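Local atomic coordinates of citryl-spermidine/3,4-dihydroxybenzoyl-citryl-spermidine:spermidine ligase (Bacillus anthracis, PDB entry 3TO3), a protein that catalyses the ATP-dependent condensation of spermidine with citryl-spermidine intermediates in the biosynthesis of petrobactin, a siderophore used in iron acquisition and virulence. Residues Val23-Leu35 / Glu96-Phe108. Numbering follows the deposited sequence.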
ATOM      1  N   VAL B  23       1.956  -6.097  24.524  1.00 36.36           N
ATOM      2  CA  VAL B  23       2.168  -5.059  23.509  1.00 36.01           C
ATOM      3  C   VAL B  23       0.889  -4.315  23.279  1.00 32.69           C
ATOM      4  O   VAL B  23       0.879  -3.097  23.182  1.00 35.98           O
ATOM      5  CB  VAL B  23       2.776  -5.607  22.204  1.00 38.12           C
ATOM      6  CG1 VAL B  23       2.687  -4.580  21.031  1.00 25.33           C
ATOM      7  CG2 VAL B  23       4.233  -5.974  22.460  1.00 31.23           C
ATOM      8  N   ARG B  24      -0.206  -5.052  23.230  1.00 36.11           N
ATOM      9  CA  ARG B  24      -1.508  -4.419  23.046  1.00 34.03           C
ATOM     10  C   ARG B  24      -1.745  -3.427  24.184  1.00 42.33           C
ATOM     11  O   ARG B  24      -2.168  -2.284  23.970  1.00 36.05           O
ATOM     12  CB  ARG B  24      -2.625  -5.458  23.037  1.00 35.99           C
ATOM     13  CG  ARG B  24      -3.975  -4.897  22.661  1.00 39.62           C
ATOM     14  CD  ARG B  24      -5.036  -5.899  22.997  1.00 39.19           C
ATOM     15  NE  ARG B  24      -5.136  -6.095  24.440  1.00 43.96           N
ATOM     16  CZ  ARG B  24      -5.682  -7.171  24.993  1.00 50.12           C
ATOM     17  NH1 ARG B  24      -6.161  -8.151  24.222  1.00 46.65           N
ATOM     18  NH2 ARG B  24      -5.736  -7.274  26.307  1.00 52.40           N
ATOM     19  N   ARG B  25      -1.451  -3.877  25.396  1.00 40.12           N
ATOM     20  CA  ARG B  25      -1.677  -3.057  26.555  1.00 42.42           C
ATOM     21  C   ARG B  25      -0.799  -1.807  26.492  1.00 43.94           C
ATOM     22  O   ARG B  25      -1.261  -0.707  26.792  1.00 39.77           O
ATOM     23  CB  ARG B  25      -1.415  -3.855  27.839  1.00 37.72           C
ATOM     24  CG  ARG B  25      -2.600  -4.709  28.209  1.00 32.71           C
ATOM     25  CD  ARG B  25      -2.204  -5.760  29.188  1.00 28.23           C
ATOM     26  NE  ARG B  25      -3.362  -6.510  29.653  1.00 32.80           N
ATOM     27  CZ  ARG B  25      -3.302  -7.451  30.583  1.00 36.90           C
ATOM     28  NH1 ARG B  25      -2.136  -7.709  31.163  1.00 35.82           N
ATOM     29  NH2 ARG B  25      -4.401  -8.119  30.948  1.00 36.16           N
ATOM     30  N   ARG B  26       0.460  -1.986  26.103  1.00 43.69           N
ATOM     31  CA  ARG B  26       1.381  -0.868  26.019  1.00 38.64           C
ATOM     32  C   ARG B  26       0.902   0.158  24.975  1.00 40.87           C
ATOM     33  O   ARG B  26       0.899   1.370  25.233  1.00 36.69           O
ATOM     34  CB  ARG B  26       2.794  -1.339  25.701  1.00 40.17           C
ATOM     35  CG  ARG B  26       3.761  -0.192  25.428  1.00 44.02           C
ATOM     36  CD  ARG B  26       5.087  -0.645  24.832  1.00 41.26           C
ATOM     37  NE  ARG B  26       5.783   0.528  24.325  1.00 41.75           N
ATOM     38  CZ  ARG B  26       6.939   0.526  23.668  1.00 49.46           C
ATOM     39  NH1 ARG B  26       7.597  -0.620  23.436  1.00 44.30           N
ATOM     40  NH2 ARG B  26       7.457   1.688  23.255  1.00 54.24           N
ATOM     41  N   VAL B  27       0.475  -0.331  23.814  1.00 31.76           N
ATOM     42  CA  VAL B  27       0.082   0.553  22.736  1.00 30.64           C
ATOM     43  C   VAL B  27      -1.179   1.316  23.098  1.00 38.84           C
ATOM     44  O   VAL B  27      -1.296   2.493  22.798  1.00 36.41           O
ATOM     45  CB  VAL B  27      -0.086  -0.205  21.396  1.00 32.88           C
ATOM     46  CG1 VAL B  27      -0.811   0.655  20.382  1.00 30.37           C
ATOM     47  CG2 VAL B  27       1.289  -0.637  20.842  1.00 28.22           C
ATOM     48  N   LEU B  28      -2.118   0.654  23.770  1.00 37.83           N
ATOM     49  CA  LEU B  28      -3.271   1.359  24.289  1.00 37.08           C
ATOM     50  C   LEU B  28      -2.866   2.421  25.320  1.00 37.82           C
ATOM     51  O   LEU B  28      -3.381   3.538  25.306  1.00 41.70           O
ATOM     52  CB  LEU B  28      -4.267   0.386  24.911  1.00 42.03           C
ATOM     53  CG  LEU B  28      -5.208  -0.272  23.921  1.00 44.49           C
ATOM     54  CD1 LEU B  28      -6.005  -1.347  24.646  1.00 43.86           C
ATOM     55  CD2 LEU B  28      -6.122   0.805  23.394  1.00 45.68           C
ATOM     56  N   ARG B  29      -1.941   2.071  26.204  1.00 32.96           N
ATOM     57  CA  ARG B  29      -1.511   2.999  27.240  1.00 38.90           C
ATOM     58  C   ARG B  29      -0.924   4.284  26.623  1.00 37.52           C
ATOM     59  O   ARG B  29      -1.312   5.400  27.003  1.00 36.99           O
ATOM     60  CB  ARG B  29      -0.528   2.316  28.206  1.00 32.11           C
ATOM     61  CG  ARG B  29       0.086   3.248  29.226  1.00 34.32           C
ATOM     62  CD  ARG B  29       1.017   2.502  30.205  1.00 39.97           C
ATOM     63  NE  ARG B  29       2.208   1.949  29.537  1.00 45.21           N
ATOM     64  CZ  ARG B  29       3.160   2.680  28.946  1.00 46.75           C
ATOM     65  NH1 ARG B  29       3.077   4.003  28.922  1.00 49.53           N
ATOM     66  NH2 ARG B  29       4.199   2.094  28.360  1.00 53.15           N
ATOM     67  N   GLN B  30      -0.013   4.128  25.661  1.00 35.94           N
ATOM     68  CA  GLN B  30       0.650   5.292  25.085  1.00 38.58           C
ATOM     69  C   GLN B  30      -0.423   6.085  24.316  1.00 40.54           C
ATOM     70  O   GLN B  30      -0.466   7.310  24.411  1.00 35.30           O
ATOM     71  CB  GLN B  30       1.875   4.915  24.218  1.00 34.06           C
ATOM     72  CG  GLN B  30       3.004   4.208  25.039  1.00 43.74           C
ATOM     73  CD  GLN B  30       4.313   3.954  24.267  1.00 47.56           C
ATOM     74  OE1 GLN B  30       5.227   3.275  24.771  1.00 43.66           O
ATOM     75  NE2 GLN B  30       4.423   4.528  23.063  1.00 45.92           N
ATOM     76  N   LEU B  31      -1.337   5.381  23.639  1.00 30.11           N
ATOM     77  CA  LEU B  31      -2.443   6.058  22.931  1.00 33.88           C
ATOM     78  C   LEU B  31      -3.279   6.947  23.867  1.00 36.82           C
ATOM     79  O   LEU B  31      -3.488   8.119  23.592  1.00 43.81           O
ATOM     80  CB  LEU B  31      -3.349   5.067  22.197  1.00 29.83           C
ATOM     81  CG  LEU B  31      -4.585   5.591  21.441  1.00 37.48           C
ATOM     82  CD1 LEU B  31      -4.227   6.585  20.338  1.00 30.77           C
ATOM     83  CD2 LEU B  31      -5.341   4.422  20.835  1.00 38.66           C
ATOM     84  N   VAL B  32      -3.751   6.384  24.975  1.00 32.88           N
ATOM     85  CA  VAL B  32      -4.636   7.119  25.830  1.00 29.93           C
ATOM     86  C   VAL B  32      -3.870   8.293  26.457  1.00 35.01           C
ATOM     87  O   VAL B  32      -4.366   9.410  26.484  1.00 41.41           O
ATOM     88  CB  VAL B  32      -5.333   6.185  26.881  1.00 42.02           C
ATOM     89  CG1 VAL B  32      -6.127   6.995  27.889  1.00 35.56           C
ATOM     90  CG2 VAL B  32      -6.262   5.170  26.161  1.00 30.12           C
ATOM     91  N   GLU B  33      -2.643   8.041  26.904  1.00 30.38           N
ATOM     92  CA  GLU B  33      -1.776   9.096  27.434  1.00 33.42           C
ATOM     93  C   GLU B  33      -1.676  10.277  26.508  1.00 34.80           C
ATOM     94  O   GLU B  33      -1.823  11.425  26.939  1.00 36.35           O
ATOM     95  CB  GLU B  33      -0.365   8.572  27.760  1.00 30.36           C
ATOM     96  CG  GLU B  33      -0.378   7.629  28.951  1.00 37.63           C
ATOM     97  CD  GLU B  33       0.986   7.009  29.288  1.00 49.53           C
ATOM     98  OE1 GLU B  33       1.983   7.255  28.554  1.00 51.18           O
ATOM     99  OE2 GLU B  33       1.052   6.266  30.309  1.00 45.07           O
ATOM    100  N   SER B  34      -1.445  10.021  25.229  1.00 29.63           N
ATOM    101  CA  SER B  34      -1.271  11.159  24.330  1.00 40.40           C
ATOM    102  C   SER B  34      -2.607  11.805  23.924  1.00 40.35           C
ATOM    103  O   SER B  34      -2.643  13.017  23.704  1.00 42.37           O
ATOM    104  CB  SER B  34      -0.386  10.839  23.111  1.00 41.55           C
ATOM    105  OG  SER B  34      -1.027   9.939  22.241  1.00 50.47           O
ATOM    106  N   LEU B  35      -3.695  11.030  23.853  1.00 33.65           N
ATOM    107  CA  LEU B  35      -4.999  11.642  23.532  1.00 37.66           C
ATOM    108  C   LEU B  35      -5.431  12.599  24.665  1.00 37.43           C
ATOM    109  O   LEU B  35      -5.920  13.682  24.406  1.00 37.99           O
ATOM    110  CB  LEU B  35      -6.078  10.594  23.270  1.00 38.42           C
ATOM    111  CG  LEU B  35      -5.923   9.694  22.032  1.00 39.79           C
ATOM    112  CD1 LEU B  35      -6.967   8.614  22.065  1.00 35.50           C
ATOM    113  CD2 LEU B  35      -6.051  10.490  20.767  1.00 33.41           C
ATOM    114  N   GLU B  96     -11.739  -5.306  30.031  1.00 46.61           N
ATOM    115  CA  GLU B  96     -10.545  -4.703  29.484  1.00 40.64           C
ATOM    116  C   GLU B  96     -10.724  -4.642  27.975  1.00 48.50           C
ATOM    117  O   GLU B  96     -11.164  -5.618  27.358  1.00 54.89           O
ATOM    118  CB  GLU B  96      -9.333  -5.560  29.816  1.00 45.73           C
ATOM    119  CG  GLU B  96      -8.052  -5.147  29.069  1.00 48.73           C
ATOM    120  CD  GLU B  96      -6.869  -6.100  29.318  1.00 54.27           C
ATOM    121  OE1 GLU B  96      -5.816  -5.823  28.707  1.00 51.56           O
ATOM    122  OE2 GLU B  96      -6.988  -7.106  30.096  1.00 47.53           O
ATOM    123  N   ILE B  97     -10.369  -3.514  27.370  1.00 50.39           N
ATOM    124  CA  ILE B  97     -10.565  -3.364  25.933  1.00 46.01           C
ATOM    125  C   ILE B  97      -9.601  -4.240  25.121  1.00 46.87           C
ATOM    126  O   ILE B  97      -8.413  -4.282  25.405  1.00 47.41           O
ATOM    127  CB  ILE B  97     -10.499  -1.897  25.488  1.00 48.39           C
ATOM    128  CG1 ILE B  97     -10.741  -1.810  23.981  1.00 60.73           C
ATOM    129  CG2 ILE B  97      -9.195  -1.297  25.849  1.00 48.54           C
ATOM    130  CD1 ILE B  97     -12.119  -2.443  23.538  1.00 67.32           C
ATOM    131  N   GLN B  98     -10.150  -5.045  24.215  1.00 48.44           N
ATOM    132  CA  GLN B  98      -9.364  -5.886  23.308  1.00 52.17           C
ATOM    133  C   GLN B  98      -9.090  -5.356  21.897  1.00 57.16           C
ATOM    134  O   GLN B  98      -8.242  -5.887  21.172  1.00 56.07           O
ATOM    135  CB  GLN B  98     -10.068  -7.218  23.154  1.00 57.29           C
ATOM    136  CG  GLN B  98     -10.798  -7.637  24.382  1.00 71.67           C
ATOM    137  CD  GLN B  98     -10.297  -8.952  24.864  1.00 73.15           C
ATOM    138  OE1 GLN B  98     -11.010  -9.956  24.791  1.00 72.09           O
ATOM    139  NE2 GLN B  98      -9.040  -8.976  25.322  1.00 70.81           N
ATOM    140  N   SER B  99      -9.783  -4.302  21.513  1.00 52.50           N
ATOM    141  CA  SER B  99      -9.715  -3.856  20.140  1.00 53.80           C
ATOM    142  C   SER B  99      -9.385  -2.382  20.092  1.00 56.85           C
ATOM    143  O   SER B  99     -10.244  -1.546  20.392  1.00 58.64           O
ATOM    144  CB  SER B  99     -11.083  -4.073  19.479  1.00 48.49           C
ATOM    145  OG  SER B  99     -11.076  -3.522  18.179  1.00 53.86           O
ATOM    146  N   VAL B 100      -8.182  -2.060  19.628  1.00 45.81           N
ATOM    147  CA  VAL B 100      -7.786  -0.677  19.531  1.00 39.97           C
ATOM    148  C   VAL B 100      -8.712   0.031  18.521  1.00 44.56           C
ATOM    149  O   VAL B 100      -9.111   1.177  18.726  1.00 54.02           O
ATOM    150  CB  VAL B 100      -6.273  -0.528  19.193  1.00 51.35           C
ATOM    151  CG1 VAL B 100      -6.005  -0.862  17.750  1.00 53.13           C
ATOM    152  CG2 VAL B 100      -5.812   0.867  19.467  1.00 47.94           C
ATOM    153  N   ALA B 101      -9.114  -0.665  17.459  1.00 38.53           N
ATOM    154  CA  ALA B 101     -10.028  -0.058  16.501  1.00 37.61           C
ATOM    155  C   ALA B 101     -11.355   0.344  17.155  1.00 47.40           C
ATOM    156  O   ALA B 101     -11.876   1.440  16.895  1.00 51.19           O
ATOM    157  CB  ALA B 101     -10.278  -0.991  15.285  1.00 37.28           C
ATOM    158  N   GLN B 102     -11.909  -0.548  17.981  1.00 43.07           N
ATOM    159  CA  GLN B 102     -13.177  -0.274  18.653  1.00 50.77           C
ATOM    160  C   GLN B 102     -13.058   0.903  19.630  1.00 46.70           C
ATOM    161  O   GLN B 102     -13.935   1.794  19.661  1.00 45.35           O
ATOM    162  CB  GLN B 102     -13.715  -1.527  19.381  1.00 58.35           C
ATOM    163  CG  GLN B 102     -15.174  -1.413  19.817  1.00 56.21           C
ATOM    164  CD  GLN B 102     -15.620  -2.538  20.746  1.00 64.35           C
ATOM    165  OE1 GLN B 102     -14.897  -3.522  20.958  1.00 63.06           O
ATOM    166  NE2 GLN B 102     -16.830  -2.394  21.309  1.00 64.37           N
ATOM    167  N   PHE B 103     -11.988   0.894  20.430  1.00 39.63           N
ATOM    168  CA  PHE B 103     -11.744   1.997  21.338  1.00 37.80           C
ATOM    169  C   PHE B 103     -11.771   3.299  20.518  1.00 43.06           C
ATOM    170  O   PHE B 103     -12.537   4.205  20.812  1.00 49.06           O
ATOM    171  CB  PHE B 103     -10.418   1.829  22.108  1.00 33.38           C
ATOM    172  CG  PHE B 103     -10.013   3.062  22.879  1.00 36.83           C
ATOM    173  CD1 PHE B 103     -10.663   3.409  24.053  1.00 41.75           C
ATOM    174  CD2 PHE B 103      -9.013   3.907  22.400  1.00 38.05           C
ATOM    175  CE1 PHE B 103     -10.314   4.563  24.757  1.00 42.26           C
ATOM    176  CE2 PHE B 103      -8.670   5.064  23.091  1.00 41.02           C
ATOM    177  CZ  PHE B 103      -9.328   5.390  24.275  1.00 42.65           C
ATOM    178  N   LEU B 104     -10.964   3.383  19.467  1.00 48.47           N
ATOM    179  CA  LEU B 104     -10.907   4.629  18.694  1.00 47.46           C
ATOM    180  C   LEU B 104     -12.229   4.948  17.979  1.00 49.67           C
ATOM    181  O   LEU B 104     -12.655   6.103  17.926  1.00 46.80           O
ATOM    182  CB  LEU B 104      -9.714   4.651  17.729  1.00 41.67           C
ATOM    183  CG  LEU B 104      -8.346   4.859  18.393  1.00 42.09           C
ATOM    184  CD1 LEU B 104      -7.224   4.926  17.368  1.00 42.56           C
ATOM    185  CD2 LEU B 104      -8.331   6.129  19.196  1.00 45.95           C
ATOM    186  N   GLU B 105     -12.890   3.936  17.431  1.00 47.16           N
ATOM    187  CA  GLU B 105     -14.172   4.197  16.775  1.00 50.47           C
ATOM    188  C   GLU B 105     -15.212   4.755  17.749  1.00 51.16           C
ATOM    189  O   GLU B 105     -15.935   5.687  17.413  1.00 52.92           O
ATOM    190  CB  GLU B 105     -14.709   2.949  16.064  1.00 59.61           C
ATOM    191  CG  GLU B 105     -14.077   2.718  14.707  1.00 74.51           C
ATOM    192  CD  GLU B 105     -14.164   1.278  14.241  1.00 88.66           C
ATOM    193  OE1 GLU B 105     -14.766   0.436  14.959  1.00 87.28           O
ATOM    194  OE2 GLU B 105     -13.608   0.994  13.151  1.00 97.31           O
ATOM    195  N   GLU B 106     -15.287   4.182  18.949  1.00 49.98           N
ATOM    196  CA  GLU B 106     -16.310   4.591  19.913  1.00 51.81           C
ATOM    197  C   GLU B 106     -16.023   5.988  20.476  1.00 52.32           C
ATOM    198  O   GLU B 106     -16.898   6.828  20.579  1.00 50.02           O
ATOM    199  CB  GLU B 106     -16.481   3.524  21.008  1.00 44.74           C
ATOM    200  CG  GLU B 106     -16.859   2.172  20.401  1.00 51.34           C
ATOM    201  CD  GLU B 106     -17.306   1.104  21.401  1.00 56.01           C
ATOM    202  OE1 GLU B 106     -16.784   1.077  22.528  1.00 50.04           O
ATOM    203  OE2 GLU B 106     -18.185   0.276  21.038  1.00 61.25           O
ATOM    204  N   VAL B 107     -14.771   6.238  20.809  1.00 51.50           N
ATOM    205  CA  VAL B 107     -14.359   7.539  21.291  1.00 45.16           C
ATOM    206  C   VAL B 107     -14.529   8.659  20.255  1.00 46.21           C
ATOM    207  O   VAL B 107     -14.867   9.784  20.592  1.00 51.40           O
ATOM    208  CB  VAL B 107     -12.899   7.424  21.801  1.00 43.42           C
ATOM    209  CG1 VAL B 107     -12.208   8.768  21.848  1.00 40.00           C
ATOM    210  CG2 VAL B 107     -12.928   6.766  23.147  1.00 42.63           C
ATOM    211  N   PHE B 108     -14.316   8.348  18.984  1.00 47.90           N
ATOM    212  CA  PHE B 108     -14.473   9.355  17.936  1.00 43.38           C
ATOM    213  C   PHE B 108     -15.881   9.464  17.300  1.00 51.83           C
ATOM    214  O   PHE B 108     -16.081  10.187  16.311  1.00 53.39           O
ATOM    215  CB  PHE B 108     -13.311   9.315  16.933  1.00 41.12           C
ATOM    216  CG  PHE B 108     -11.974   9.685  17.560  1.00 45.87           C
ATOM    217  CD1 PHE B 108     -11.786  10.934  18.143  1.00 51.12           C
ATOM    218  CD2 PHE B 108     -10.924   8.791  17.592  1.00 47.07           C
ATOM    219  CE1 PHE B 108     -10.574  11.280  18.740  1.00 46.85           C
ATOM    220  CE2 PHE B 108      -9.692   9.137  18.190  1.00 51.00           C
ATOM    221  CZ  PHE B 108      -9.524  10.381  18.763  1.00 45.36           C
TER
HETATM  222  O   HOH W   1      -5.807  -4.080  26.371  1.00 40.14           O
HETATM  223  O   HOH W   2      -6.774  -8.412  21.177  1.00 48.53           O
HETATM  224  O   HOH W   3      -7.231  -9.563  27.768  1.00 65.05           O
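The guanidinium groups of R24 and R25 both meet the carboxylate of E96, each in a different way. R25 is tilted 29° from the carboxylate plane and grips it side-on: NE donates an almost straight bond to OE1 (2.7 Å), while NH2 bonds to OE2 (2.9 Å), both on the syn side. R24 stands at 89° to the same carboxylate; its NH2 comes down from above the carboxylate plane onto OE1 (2.8 Å), on the opposite face from R25 NE. A bend at chi3 turns the R24 group across the loop, where the carbonyl oxygen of I97 and CA of Q98 lie over one face. Two waters sit at its edge, and a third links E96 OE1 to I97 O. Two positive groups on one oxygen probably favour the ionised carboxylate.

Farther along the two helices, beyond this network, the contact is apolar. The F103 ring is a knob among L28, L31, V32 and L35; L35 CD1 is at its edge, V32 CG2 approaches CZ obliquely at 3.6 Å, and V107 CG2 covers one face. Y68 adds an edge-to-face ring contact. L31 CD2 meets L104 CD2 tip to tip (3.8 Å), and L35 CD2 reaches the edge of F108 at CZ (4.0 Å). L28 CD1 packs on I97 CG2 (3.4 Å), next to the turn where S99 N-caps the second helix.

Helix 115-138 touches V27 and L104, and strand 52-59 touches V32 and V107. Away from the ATP site, the arrangement is a near-parallel helix pair, crossing at -22°, in which F103 is the one knob set into a hole of the facing helix, beside the N-terminal antiparallel sheet.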